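Local coordinates for protein esterase (uncultured bacterium FLS12, PDB 4RGY) that hydrolyses esters as a low-temperature-active alkaline esterase, probably with the serine-nucleophile chemistry of the alpha/beta-hydrolase fold, at residues 94-97 / 98-101; 128-131 / 132-136; 56-59 / 60-64; 67-70 / 71-74; 171-174 / 175-179. One frame throughout, in Å; residues are numbered along the deposited sequence.

Interaction 1. Residues 94-97 / 98-101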
loop_
_atom_site.group_PDB
_atom_site.type_symbol
_atom_site.label_atom_id
_atom_site.label_comp_id
_atom_site.label_asym_id
_atom_site.label_seq_id
_atom_site.Cartn_x
_atom_site.Cartn_y
_atom_site.Cartn_z
ATOM N N GLN A 94 13.671 -17.976 11.914
ATOM C CA GLN A 94 13.356 -17.944 13.334
ATOM C C GLN A 94 12.081 -17.166 13.624
ATOM O O GLN A 94 12.113 -16.095 14.229
ATOM C CB GLN A 94 14.542 -17.366 14.110
ATOM C CG GLN A 94 15.814 -18.200 13.974
ATOM C CD GLN A 94 15.748 -19.518 14.726
ATOM O OE1 GLN A 94 15.368 -20.554 14.170
ATOM N NE2 GLN A 94 16.126 -19.488 15.998
ATOM N N TYR A 95 10.948 -17.727 13.206
ATOM C CA TYR A 95 9.671 -17.020 13.317
ATOM C C TYR A 95 9.111 -16.899 14.742
ATOM O O TYR A 95 8.347 -15.986 15.020
ATOM C CB TYR A 95 8.631 -17.640 12.394
ATOM C CG TYR A 95 8.896 -17.405 10.921
ATOM C CD1 TYR A 95 8.450 -16.254 10.291
ATOM C CD2 TYR A 95 9.573 -18.352 10.167
ATOM C CE1 TYR A 95 8.684 -16.052 8.934
ATOM C CE2 TYR A 95 9.801 -18.166 8.829
ATOM C CZ TYR A 95 9.348 -17.022 8.222
ATOM O OH TYR A 95 9.593 -16.850 6.877
ATOM N N TRP A 96 9.486 -17.813 15.635
ATOM C CA TRP A 96 9.098 -17.682 17.043
ATOM C C TRP A 96 9.856 -16.551 17.729
ATOM O O TRP A 96 9.255 -15.736 18.439
ATOM C CB TRP A 96 9.349 -18.980 17.800
ATOM C CG TRP A 96 9.248 -18.819 19.300
ATOM C CD1 TRP A 96 10.278 -18.895 20.198
ATOM C CD2 TRP A 96 8.057 -18.582 20.076
ATOM N NE1 TRP A 96 9.806 -18.716 21.478
ATOM C CE2 TRP A 96 8.451 -18.521 21.434
ATOM C CE3 TRP A 96 6.705 -18.389 19.754
ATOM C CZ2 TRP A 96 7.540 -18.298 22.470
ATOM C CZ3 TRP A 96 5.800 -18.177 20.786
ATOM C CH2 TRP A 96 6.224 -18.130 22.129
ATOM N N THR A 97 11.166 -16.476 17.509
ATOM C CA THR A 97 11.925 -15.381 18.088
ATOM C C THR A 97 11.434 -14.057 17.492
ATOM O O THR A 97 11.346 -13.038 18.182
ATOM C CB THR A 97 13.440 -15.588 17.906
ATOM O OG1 THR A 97 13.829 -16.753 18.648
ATOM C CG2 THR A 97 14.236 -14.397 18.429
ATOM N N PHE A 98 11.077 -14.081 16.211
ATOM C CA PHE A 98 10.500 -12.909 15.576
ATOM C C PHE A 98 9.188 -12.502 16.253
ATOM O O PHE A 98 9.031 -11.355 16.695
ATOM C CB PHE A 98 10.266 -13.191 14.086
ATOM C CG PHE A 98 9.491 -12.113 13.377
ATOM C CD1 PHE A 98 10.044 -10.844 13.185
ATOM C CD2 PHE A 98 8.212 -12.368 12.892
ATOM C CE1 PHE A 98 9.336 -9.851 12.527
ATOM C CE2 PHE A 98 7.500 -11.379 12.226
ATOM C CZ PHE A 98 8.063 -10.119 12.044
ATOM N N ILE A 99 8.229 -13.423 16.334
ATOM C CA ILE A 99 6.913 -13.043 16.831
ATOM C C ILE A 99 6.918 -12.715 18.331
ATOM O O ILE A 99 6.162 -11.852 18.786
ATOM C CB ILE A 99 5.822 -14.093 16.482
ATOM C CG1 ILE A 99 4.423 -13.481 16.577
ATOM C CG2 ILE A 99 5.936 -15.347 17.367
ATOM C CD1 ILE A 99 4.126 -12.431 15.524
ATOM N N SER A 100 7.780 -13.384 19.094
ATOM C CA SER A 100 7.743 -13.242 20.553
ATOM C C SER A 100 8.673 -12.155 21.087
ATOM O O SER A 100 8.490 -11.683 22.212
ATOM C CB SER A 100 8.077 -14.578 21.228
ATOM O OG SER A 100 9.429 -14.947 20.996
ATOM N N GLU A 101 9.662 -11.756 20.291
ATOM C CA GLU A 101 10.659 -10.790 20.751
ATOM C C GLU A 101 10.760 -9.566 19.841
ATOM O O GLU A 101 10.459 -8.440 20.251
ATOM C CB GLU A 101 12.033 -11.456 20.895
ATOM C CG GLU A 101 12.068 -12.688 21.803
ATOM C CD GLU A 101 11.935 -12.342 23.272
ATOM O OE1 GLU A 101 12.132 -11.161 23.626
ATOM O OE2 GLU A 101 11.632 -13.252 24.073
#
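Ser100 lies against Trp96 one helical turn away and holds it in two ways, through its hydroxyl and through its CB. Hydrogen bonds grip the Trp96 carbonyl. Ser100 OG donates back to it, 2.7 Å from Trp96 O, while the backbone amide Ser100 N reaches that oxygen at 2.9 Å. The two donors arrive from opposite faces of the carbonyl plane, the hydroxyl well above it at a C=O...OG angle of 135°, and one oxygen is thereby gripped twice. A chi1 of 67° sets OG between the backbone N and carbonyl carbon of Ser100, which turns it toward the preceding turn. Phe98 N to Gln94 O, Ile99 N to Tyr95 O and Glu101 N to Thr97 O continue the ladder, Gln94 being the N-cap residue of helix 95-110.

The second kind of contact is CH-pi and apolar. Ser100 CB stands over the face of the Trp96 six-membered ring, 3.9 Å from its centroid and only 8° off the normal. With CG anti to the backbone N, the indole is carried forward over the next turn, where Trp96 CE3 also meets Ile99 CG2 at 3.9 Å, the two side chains crossing at about a right angle.

Three other polar ends find partners outside these two turns: Tyr95 OH with His82, Thr97 OG1 with Asp88, and Glu101 in a salt bridge with Arg142. For the buried serine the chemistry implies self-sufficiency, its hydroxyl being satisfied within its own helix while its methylene serves as an apolar surface for the indole.

Interaction 2. Residues 128-131 / 132-136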
loop_
_atom_site.group_PDB
_atom_site.type_symbol
_atom_site.label_atom_id
_atom_site.label_comp_id
_atom_site.label_asym_id
_atom_site.label_seq_id
_atom_site.Cartn_x
_atom_site.Cartn_y
_atom_site.Cartn_z
ATOM N N GLY A 128 -2.598 -19.261 13.751
ATOM C CA GLY A 128 -2.423 -18.121 14.632
ATOM C C GLY A 128 -3.091 -18.274 15.985
ATOM O O GLY A 128 -2.725 -17.583 16.940
ATOM N N GLY A 129 -4.090 -19.152 16.070
ATOM C CA GLY A 129 -4.668 -19.500 17.360
ATOM C C GLY A 129 -3.677 -20.341 18.153
ATOM O O GLY A 129 -3.500 -20.147 19.364
ATOM N N TYR A 130 -3.019 -21.272 17.473
ATOM C CA TYR A 130 -1.896 -22.001 18.058
ATOM C C TYR A 130 -0.816 -21.004 18.508
ATOM O O TYR A 130 -0.304 -21.053 19.632
ATOM C CB TYR A 130 -1.319 -22.988 17.029
ATOM C CG TYR A 130 0.019 -23.551 17.451
ATOM C CD1 TYR A 130 0.088 -24.641 18.309
ATOM C CD2 TYR A 130 1.212 -22.992 17.001
ATOM C CE1 TYR A 130 1.304 -25.152 18.724
ATOM C CE2 TYR A 130 2.435 -23.489 17.411
ATOM C CZ TYR A 130 2.478 -24.577 18.263
ATOM O OH TYR A 130 3.692 -25.069 18.666
ATOM N N GLY A 131 -0.479 -20.062 17.629
ATOM C CA GLY A 131 0.527 -19.073 17.968
ATOM C C GLY A 131 0.152 -18.206 19.160
ATOM O O GLY A 131 1.006 -17.911 19.995
ATOM N N ALA A 132 -1.112 -17.793 19.237
ATOM C CA ALA A 132 -1.583 -16.964 20.346
ATOM C C ALA A 132 -1.496 -17.702 21.677
ATOM O O ALA A 132 -1.021 -17.146 22.672
ATOM C CB ALA A 132 -3.009 -16.499 20.094
ATOM N N LEU A 133 -1.962 -18.947 21.706
ATOM C CA LEU A 133 -1.911 -19.712 22.947
ATOM C C LEU A 133 -0.476 -20.093 23.318
ATOM O O LEU A 133 -0.138 -20.149 24.499
ATOM C CB LEU A 133 -2.815 -20.946 22.883
ATOM C CG LEU A 133 -4.309 -20.658 22.759
ATOM C CD1 LEU A 133 -5.084 -21.948 22.821
ATOM C CD2 LEU A 133 -4.770 -19.704 23.853
ATOM N N LYS A 134 0.373 -20.332 22.322
ATOM C CA LYS A 134 1.790 -20.546 22.586
ATOM C C LYS A 134 2.423 -19.319 23.251
ATOM O O LYS A 134 3.143 -19.436 24.245
ATOM C CB LYS A 134 2.525 -20.922 21.300
ATOM C CG LYS A 134 3.988 -21.271 21.507
ATOM C CD LYS A 134 4.669 -21.552 20.166
ATOM C CE LYS A 134 6.172 -21.717 20.304
ATOM N NZ LYS A 134 6.853 -21.799 18.963
ATOM N N LEU A 135 2.144 -18.138 22.706
ATOM C CA LEU A 135 2.615 -16.897 23.313
ATOM C C LEU A 135 2.096 -16.733 24.739
ATOM O O LEU A 135 2.870 -16.428 25.650
ATOM C CB LEU A 135 2.207 -15.695 22.460
ATOM C CG LEU A 135 3.088 -15.506 21.219
ATOM C CD1 LEU A 135 2.384 -14.577 20.242
ATOM C CD2 LEU A 135 4.469 -14.949 21.568
ATOM N N GLY A 136 0.799 -16.953 24.937
ATOM C CA GLY A 136 0.203 -16.751 26.243
ATOM C C GLY A 136 0.737 -17.718 27.285
ATOM O O GLY A 136 0.888 -17.351 28.455
HETATM O O HOH W 1 6.147 -24.190 17.803
#
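The phenol ring of Tyr130 meets Lys134 obliquely, with the lysine CD 4.0 Å from Tyr130 CE2 and presented neither squarely to a face nor to the edge. At the ring's edge, in its plane, sits a water that donates to Tyr130 OH at 2.7 Å and accepts from Lys134 NZ, also at 2.7 Å. The water thus bridges the polar ends of two side chains whose carbon parts already touch one turn apart. Lys134 reaches it fully stretched: CG is anti to the backbone N (chi1 -175°) and every later torsion is close to 180°, so that CD passes the phenol oxygen and NZ arrives beside the bridging water. Both buried polar ends have further partners, Tyr130 OH with His189 O and Lys134 NZ with Tyr86 O.

The backbone that carries these side chains is regular helix. Ala132 N, Leu133 N, Lys134 N and Leu135 N bond to the carbonyls of Gly128, Gly129, Tyr130 and Gly131; the bond from Leu133 N to Gly129 O is the straightest, at 169°. Three of the four acceptors are glycines, so residues 128-131 carry no side chain except that of Tyr130, and Gly128 belongs to a GxSxG sequence consistent with a nucleophile elbow.

The segment lies near the centre of the chain on helix 127-138, the helix of the beta-alpha-beta unit between strands 120-125 and 145-149. Ala132 and Leu135 pack on Val122 of strand 120-125, Lys134 and Leu135 face Trp96 of helix 95-110, and Tyr130, Leu133 and Lys134 rest on Leu191 of helix 191-200.

Interaction 3. Residues 56-59 / 60-64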
loop_
_atom_site.group_PDB
_atom_site.type_symbol
_atom_site.label_atom_id
_atom_site.label_comp_id
_atom_site.label_asym_id
_atom_site.label_seq_id
_atom_site.Cartn_x
_atom_site.Cartn_y
_atom_site.Cartn_z
ATOM N N HIS A 56 -0.219 -10.677 6.372
ATOM C CA HIS A 56 -0.573 -9.602 7.300
ATOM C C HIS A 56 -1.774 -8.776 6.846
ATOM O O HIS A 56 -2.161 -7.837 7.537
ATOM C CB HIS A 56 0.623 -8.654 7.390
ATOM C CG HIS A 56 0.984 -8.060 6.068
ATOM N ND1 HIS A 56 1.545 -8.806 5.053
ATOM C CD2 HIS A 56 0.789 -6.819 5.562
ATOM C CE1 HIS A 56 1.710 -8.044 3.989
ATOM N NE2 HIS A 56 1.264 -6.833 4.271
ATOM N N THR A 57 -2.335 -9.087 5.682
ATOM C CA THR A 57 -3.436 -8.291 5.128
ATOM C C THR A 57 -4.817 -8.931 5.307
ATOM O O THR A 57 -5.839 -8.282 5.085
ATOM C CB THR A 57 -3.274 -8.025 3.606
ATOM O OG1 THR A 57 -3.544 -9.224 2.874
ATOM C CG2 THR A 57 -1.878 -7.492 3.256
ATOM N N ILE A 58 -4.844 -10.211 5.652
ATOM C CA ILE A 58 -6.101 -10.952 5.603
ATOM C C ILE A 58 -7.142 -10.497 6.620
ATOM O O ILE A 58 -8.335 -10.426 6.292
ATOM C CB ILE A 58 -5.854 -12.480 5.713
ATOM C CG1 ILE A 58 -7.101 -13.263 5.311
ATOM C CG2 ILE A 58 -5.395 -12.888 7.113
ATOM C CD1 ILE A 58 -7.236 -13.423 3.819
ATOM N N TRP A 59 -6.724 -10.172 7.841
ATOM C CA TRP A 59 -7.689 -9.727 8.840
ATOM C C TRP A 59 -8.399 -8.449 8.382
ATOM O O TRP A 59 -9.616 -8.328 8.512
ATOM C CB TRP A 59 -7.032 -9.519 10.209
ATOM C CG TRP A 59 -6.978 -10.768 11.055
ATOM C CD1 TRP A 59 -5.915 -11.592 11.240
ATOM C CD2 TRP A 59 -8.054 -11.320 11.827
ATOM N NE1 TRP A 59 -6.257 -12.632 12.079
ATOM C CE2 TRP A 59 -7.568 -12.488 12.448
ATOM C CE3 TRP A 59 -9.386 -10.945 12.045
ATOM C CZ2 TRP A 59 -8.358 -13.278 13.282
ATOM C CZ3 TRP A 59 -10.178 -11.734 12.879
ATOM C CH2 TRP A 59 -9.659 -12.891 13.482
ATOM N N LEU A 60 -7.651 -7.513 7.814
ATOM C CA LEU A 60 -8.238 -6.255 7.362
ATOM C C LEU A 60 -9.207 -6.491 6.207
ATOM O O LEU A 60 -10.283 -5.863 6.141
ATOM C CB LEU A 60 -7.134 -5.290 6.928
ATOM C CG LEU A 60 -7.604 -3.861 6.645
ATOM C CD1 LEU A 60 -7.874 -3.113 7.939
ATOM C CD2 LEU A 60 -6.586 -3.113 5.797
ATOM N N ARG A 61 -8.824 -7.386 5.298
ATOM C CA ARG A 61 -9.595 -7.622 4.089
ATOM C C ARG A 61 -10.883 -8.391 4.333
ATOM O O ARG A 61 -11.927 -8.009 3.818
ATOM C CB ARG A 61 -8.746 -8.319 3.031
ATOM C CG ARG A 61 -7.584 -7.471 2.532
ATOM C CD ARG A 61 -6.489 -8.313 1.897
ATOM N NE ARG A 61 -6.913 -8.953 0.654
ATOM C CZ ARG A 61 -6.114 -9.692 -0.109
ATOM N NH1 ARG A 61 -4.843 -9.887 0.247
ATOM N NH2 ARG A 61 -6.579 -10.247 -1.222
ATOM N N ARG A 62 -10.818 -9.459 5.121
ATOM C CA ARG A 62 -11.942 -10.392 5.228
ATOM C C ARG A 62 -12.825 -10.196 6.447
ATOM O O ARG A 62 -13.783 -10.947 6.647
ATOM C CB ARG A 62 -11.421 -11.824 5.204
ATOM C CG ARG A 62 -10.524 -12.091 4.029
ATOM C CD ARG A 62 -11.251 -11.846 2.732
ATOM N NE ARG A 62 -10.319 -11.891 1.614
ATOM C CZ ARG A 62 -9.849 -13.016 1.096
ATOM N NH1 ARG A 62 -10.240 -14.180 1.595
ATOM N NH2 ARG A 62 -8.991 -12.980 0.081
ATOM N N THR A 63 -12.490 -9.210 7.274
ATOM C CA THR A 63 -13.326 -8.840 8.415
ATOM C C THR A 63 -13.456 -7.334 8.481
ATOM O O THR A 63 -12.789 -6.606 7.729
ATOM C CB THR A 63 -12.760 -9.313 9.785
ATOM O OG1 THR A 63 -11.672 -8.474 10.201
ATOM C CG2 THR A 63 -12.320 -10.766 9.732
ATOM N N SER A 64 -14.272 -6.865 9.418
ATOM C CA SER A 64 -14.351 -5.435 9.694
ATOM C C SER A 64 -13.623 -5.079 10.992
ATOM O O SER A 64 -14.060 -4.191 11.725
ATOM C CB SER A 64 -15.807 -4.970 9.741
ATOM O OG SER A 64 -16.431 -5.147 8.482
HETATM O O HOH W 2 -4.727 -7.271 8.245
#
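Trp59, Ile58 and Thr57, the last just ahead of helix 58-62, carry the contact, each meeting a residue four places on. The Trp59 carbonyl accepts from Thr63 OG1 at 2.7 Å and, weakly, from Thr63 N, closing the helix end; Thr63 CG2 meets the indole obliquely, 3.7 Å from Trp59 CE3. Ile58 lays its CD1 over the centre of one face of the Arg62 guanidinium, 3.8 Å from Arg62 CZ, because the arginine is bent at chi2 (-59°) and folds back over the isoleucine. Thr57 lies alongside Arg61, and Arg61 NH1 donates to Thr57 OG1 at 3.0 Å, with the hydroxyl oxygen in the guanidinium plane and an N-H...O angle of 162°. Thr57 OG1 is also bonded to Asp55. A leucine in place of Arg61 would probably leave Thr57 OG1 without this donor and Glu66 of the second subunit without one of its two arginine mates, since Arg62 is the other.

Helix 58-62 is thus both an internal turn and part of a subunit interface. Within the chain, Trp59 NE1 bonds Leu49 O at the end of strand 45-49, its ring meets Trp247 of helix 247-260 edge-to-face, and Leu60 packs on strand 2-11.

Interaction 4. Residues 67-70 / 71-74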
loop_
_atom_site.group_PDB
_atom_site.type_symbol
_atom_site.label_atom_id
_atom_site.label_comp_id
_atom_site.label_asym_id
_atom_site.label_seq_id
_atom_site.Cartn_x
_atom_site.Cartn_y
_atom_site.Cartn_z
ATOM N N ARG A 67 -13.272 -1.423 12.128
ATOM C CA ARG A 67 -14.516 -0.892 12.669
ATOM C C ARG A 67 -14.813 -1.445 14.061
ATOM O O ARG A 67 -15.221 -0.708 14.957
ATOM C CB ARG A 67 -15.663 -1.170 11.698
ATOM C CG ARG A 67 -17.039 -0.858 12.262
ATOM C CD ARG A 67 -18.078 -0.728 11.147
ATOM N NE ARG A 67 -18.150 -1.922 10.308
ATOM C CZ ARG A 67 -18.861 -2.999 10.610
ATOM N NH1 ARG A 67 -19.555 -3.035 11.741
ATOM N NH2 ARG A 67 -18.889 -4.040 9.794
ATOM N N TYR A 68 -14.563 -2.733 14.263
ATOM C CA TYR A 68 -14.896 -3.348 15.541
ATOM C C TYR A 68 -14.122 -2.746 16.713
ATOM O O TYR A 68 -14.625 -2.711 17.839
ATOM C CB TYR A 68 -14.677 -4.862 15.483
ATOM C CG TYR A 68 -15.532 -5.582 14.460
ATOM C CD1 TYR A 68 -16.812 -5.136 14.150
ATOM C CD2 TYR A 68 -15.062 -6.719 13.815
ATOM C CE1 TYR A 68 -17.592 -5.801 13.221
ATOM C CE2 TYR A 68 -15.835 -7.389 12.886
ATOM C CZ TYR A 68 -17.098 -6.925 12.593
ATOM O OH TYR A 68 -17.884 -7.574 11.665
ATOM N N VAL A 69 -12.906 -2.275 16.468
ATOM C CA VAL A 69 -12.095 -1.731 17.557
ATOM C C VAL A 69 -12.210 -0.213 17.692
ATOM O O VAL A 69 -11.645 0.371 18.611
ATOM C CB VAL A 69 -10.607 -2.087 17.395
ATOM C CG1 VAL A 69 -10.429 -3.598 17.370
ATOM C CG2 VAL A 69 -10.004 -1.453 16.129
ATOM N N ALA A 70 -12.949 0.415 16.787
ATOM C CA ALA A 70 -12.905 1.874 16.627
ATOM C C ALA A 70 -13.196 2.689 17.894
ATOM O O ALA A 70 -12.704 3.808 18.033
ATOM C CB ALA A 70 -13.820 2.315 15.485
ATOM N N GLU A 71 -13.986 2.140 18.810
ATOM C CA GLU A 71 -14.340 2.886 20.021
ATOM C C GLU A 71 -13.646 2.369 21.277
ATOM O O GLU A 71 -13.972 2.785 22.392
ATOM C CB GLU A 71 -15.858 2.892 20.230
ATOM C CG GLU A 71 -16.640 3.487 19.072
ATOM C CD GLU A 71 -16.162 4.876 18.702
ATOM O OE1 GLU A 71 -15.781 5.645 19.612
ATOM O OE2 GLU A 71 -16.162 5.198 17.494
ATOM N N MET A 72 -12.677 1.480 21.098
ATOM C CA MET A 72 -12.083 0.775 22.226
ATOM C C MET A 72 -10.789 1.390 22.749
ATOM O O MET A 72 -10.329 1.032 23.830
ATOM C CB MET A 72 -11.855 -0.692 21.865
ATOM C CG MET A 72 -13.124 -1.420 21.464
ATOM S SD MET A 72 -12.843 -3.167 21.139
ATOM C CE MET A 72 -12.171 -3.733 22.707
ATOM N N GLY A 73 -10.191 2.303 21.992
ATOM C CA GLY A 73 -8.897 2.845 22.373
ATOM C C GLY A 73 -7.826 1.766 22.311
ATOM O O GLY A 73 -6.902 1.732 23.130
ATOM N N LEU A 74 -7.962 0.896 21.314
ATOM C CA LEU A 74 -7.155 -0.311 21.181
ATOM C C LEU A 74 -6.421 -0.298 19.848
ATOM O O LEU A 74 -7.043 -0.145 18.801
ATOM C CB LEU A 74 -8.059 -1.549 21.228
ATOM C CG LEU A 74 -7.425 -2.930 21.053
ATOM C CD1 LEU A 74 -6.537 -3.210 22.232
ATOM C CD2 LEU A 74 -8.507 -3.986 20.917
HETATM O O HOH W 3 -15.527 -0.473 18.998
HETATM O O HOH W 4 -9.320 1.384 18.919
HETATM O O HOH W 5 -10.452 4.026 19.643
#
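Val69 touches both Met72 and Leu74 as the chain leaves helix 65-68 and turns toward strand 75-79. The direct hydrogen bond between them is a backbone one: Met72 N donates to Val69 O at 2.9 Å, with the N-H well aimed (162°) but the donor above the carbonyl plane.

Three waters add further carbonyl-to-amide bridges. One accepts from Glu71 N and donates to Tyr68 O; a second donates to Val69 O at 2.6 Å and accepts from Leu74 N; a third joins Ala70 O to Gly73 N. Val69 O thus takes both an amide and a water.

The apolar contacts are looser. Val69 CG1 meets Leu74 CD2 at 4.1 Å, the side chains crossing at about a right angle. Met72, its CG anti to its own carbonyl carbon (chi1 -59°), brings SD back over the turn to lie 4.5 Å from Val69 CB. Val69 and Leu74 also share Leu258 of helix 247-260 as a neighbour.

Gly73 has a positive phi of 66°, a conformation readily taken up by glycine. The chemistry implies a hydrated turn, in which waters bridge carbonyls to amides three or five residues on, while one direct bond, Met72 N to Val69 O, closes the turn.

Interaction 5. Residues 171-174 / 175-179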
loop_
_atom_site.group_PDB
_atom_site.type_symbol
_atom_site.label_atom_id
_atom_site.label_comp_id
_atom_site.label_asym_id
_atom_site.label_seq_id
_atom_site.Cartn_x
_atom_site.Cartn_y
_atom_site.Cartn_z
ATOM N N VAL A 171 3.787 -33.556 5.198
ATOM C CA VAL A 171 4.669 -34.121 6.211
ATOM C C VAL A 171 6.072 -33.511 6.141
ATOM O O VAL A 171 6.671 -33.186 7.168
ATOM C CB VAL A 171 4.746 -35.664 6.105
ATOM C CG1 VAL A 171 5.797 -36.211 7.055
ATOM C CG2 VAL A 171 3.394 -36.279 6.400
ATOM N N ALA A 172 6.600 -33.352 4.931
ATOM C CA ALA A 172 7.905 -32.721 4.776
ATOM C C ALA A 172 7.897 -31.301 5.342
ATOM O O ALA A 172 8.870 -30.877 5.974
ATOM C CB ALA A 172 8.340 -32.718 3.315
ATOM N N GLU A 173 6.800 -30.576 5.134
ATOM C CA GLU A 173 6.695 -29.217 5.654
ATOM C C GLU A 173 6.661 -29.217 7.179
ATOM O O GLU A 173 7.300 -28.379 7.818
ATOM C CB GLU A 173 5.471 -28.494 5.090
ATOM C CG GLU A 173 5.301 -27.078 5.647
ATOM C CD GLU A 173 4.238 -26.277 4.920
ATOM O OE1 GLU A 173 3.107 -26.783 4.767
ATOM O OE2 GLU A 173 4.527 -25.136 4.510
ATOM N N GLN A 174 5.927 -30.160 7.766
ATOM C CA GLN A 174 5.897 -30.268 9.218
ATOM C C GLN A 174 7.297 -30.549 9.770
ATOM O O GLN A 174 7.683 -30.016 10.813
ATOM C CB GLN A 174 4.890 -31.334 9.660
ATOM C CG GLN A 174 3.437 -30.961 9.350
ATOM C CD GLN A 174 3.004 -29.685 10.049
ATOM O OE1 GLN A 174 2.669 -28.680 9.407
ATOM N NE2 GLN A 174 3.006 -29.714 11.373
ATOM N N ARG A 175 8.068 -31.366 9.055
ATOM C CA ARG A 175 9.455 -31.613 9.441
ATOM C C ARG A 175 10.324 -30.364 9.315
ATOM O O ARG A 175 11.174 -30.110 10.167
ATOM C CB ARG A 175 10.049 -32.781 8.650
ATOM C CG ARG A 175 9.391 -34.107 8.996
ATOM C CD ARG A 175 10.184 -35.292 8.469
ATOM N NE ARG A 175 9.631 -36.544 8.982
ATOM C CZ ARG A 175 9.045 -37.467 8.230
ATOM N NH1 ARG A 175 8.954 -37.302 6.918
ATOM N NH2 ARG A 175 8.565 -38.569 8.789
ATOM N N ASN A 176 10.091 -29.565 8.281
ATOM C CA ASN A 176 10.810 -28.297 8.152
ATOM C C ASN A 176 10.506 -27.364 9.317
ATOM O O ASN A 176 11.386 -26.664 9.817
ATOM C CB ASN A 176 10.454 -27.591 6.848
ATOM C CG ASN A 176 10.896 -28.364 5.623
ATOM O OD1 ASN A 176 11.761 -29.233 5.696
ATOM N ND2 ASN A 176 10.292 -28.044 4.483
ATOM N N ILE A 177 9.253 -27.361 9.750
ATOM C CA ILE A 177 8.852 -26.521 10.869
ATOM C C ILE A 177 9.378 -27.055 12.201
ATOM O O ILE A 177 10.071 -26.343 12.935
ATOM C CB ILE A 177 7.319 -26.395 10.946
ATOM C CG1 ILE A 177 6.787 -25.655 9.713
ATOM C CG2 ILE A 177 6.913 -25.669 12.227
ATOM C CD1 ILE A 177 5.298 -25.811 9.511
ATOM N N PHE A 178 9.086 -28.322 12.490
ATOM C CA PHE A 178 9.280 -28.870 13.830
ATOM C C PHE A 178 10.478 -29.781 14.014
ATOM O O PHE A 178 10.835 -30.092 15.152
ATOM C CB PHE A 178 8.026 -29.630 14.273
ATOM C CG PHE A 178 6.823 -28.756 14.444
ATOM C CD1 PHE A 178 6.776 -27.828 15.473
ATOM C CD2 PHE A 178 5.737 -28.861 13.583
ATOM C CE1 PHE A 178 5.678 -27.010 15.645
ATOM C CE2 PHE A 178 4.632 -28.047 13.744
ATOM C CZ PHE A 178 4.603 -27.119 14.786
ATOM N N GLY A 179 11.087 -30.219 12.917
ATOM C CA GLY A 179 12.196 -31.160 13.000
ATOM C C GLY A 179 11.742 -32.596 13.171
ATOM O O GLY A 179 10.991 -33.118 12.347
#
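Gln174 reaches forward along its helix to Phe178 and Ile177. Its CB lies against the next amide, 3.2 Å from Arg175 N. CG leaves anti to the carbonyl carbon (chi1 -67°), and a bend at chi2 (-61°) swings the amide over the following turn. There the two ends part: OE1 comes to 3.9 Å from Ile177 CD1, whereas NE2 approaches the Phe178 ring at its edge, in the ring plane, 3.3 Å from Phe178 CE2. The amide and ring planes are 53° apart, and NE2 lies at the edge and not over a face. Ile177 CG2 covers one face of the same ring, over its centre.

On the exposed side, Val171 and Arg175 run alongside each other. Val171 CG1 sits over one face of the guanidinium, toward its rim, 3.3 Å from Arg175 NH1. Glu173 CG touches Ile177 CD1 at 4.1 Å, while its carboxylate pairs with Arg83.

Backbone bonds link each residue from Val171 to Gln174 with the one four places later, and Gly179, just after the helix, leaves helical angles with a positive phi. Asn176 OD1 accepts no bond from this turn; its partner is His91 of the third subunit. Replacing Asn176 by an alanine would probably leave that histidine's ND1 without its mate across the interface.

Helix 170-178 lies far from the chain's centre and meets loops of its own chain: backbone bonds tie Asn176 to His91 and Ile177 to Ala90, Ile177 and Phe178 pack on Thr87, and Phe178 meets His189 edge-to-face just before helix 191-200.

Overall arrangement
From the N terminus, interaction 3 comes first on helix 58-62, and interaction 4 follows closely in sequence, rounding the turn from helix 65-68 into strand 75-79. Interaction 1 opens helix 95-110, interaction 2 lies on helix 127-138 and interaction 5 spans helix 170-178 and its C-terminal end. Each closes only a local turn, and all five follow in series without nesting or crossing. Interactions 1 and 2 nevertheless join two helices: Trp96 packs on Lys134 and Leu135, and Ser100 on Leu135. Tyr130 and Phe178 link interactions 2 and 5. Interactions 4 and 5 lie on opposite sides of the chain's centre, about 38 Å apart between centres, while interactions 3 and 5 both touch the third subunit.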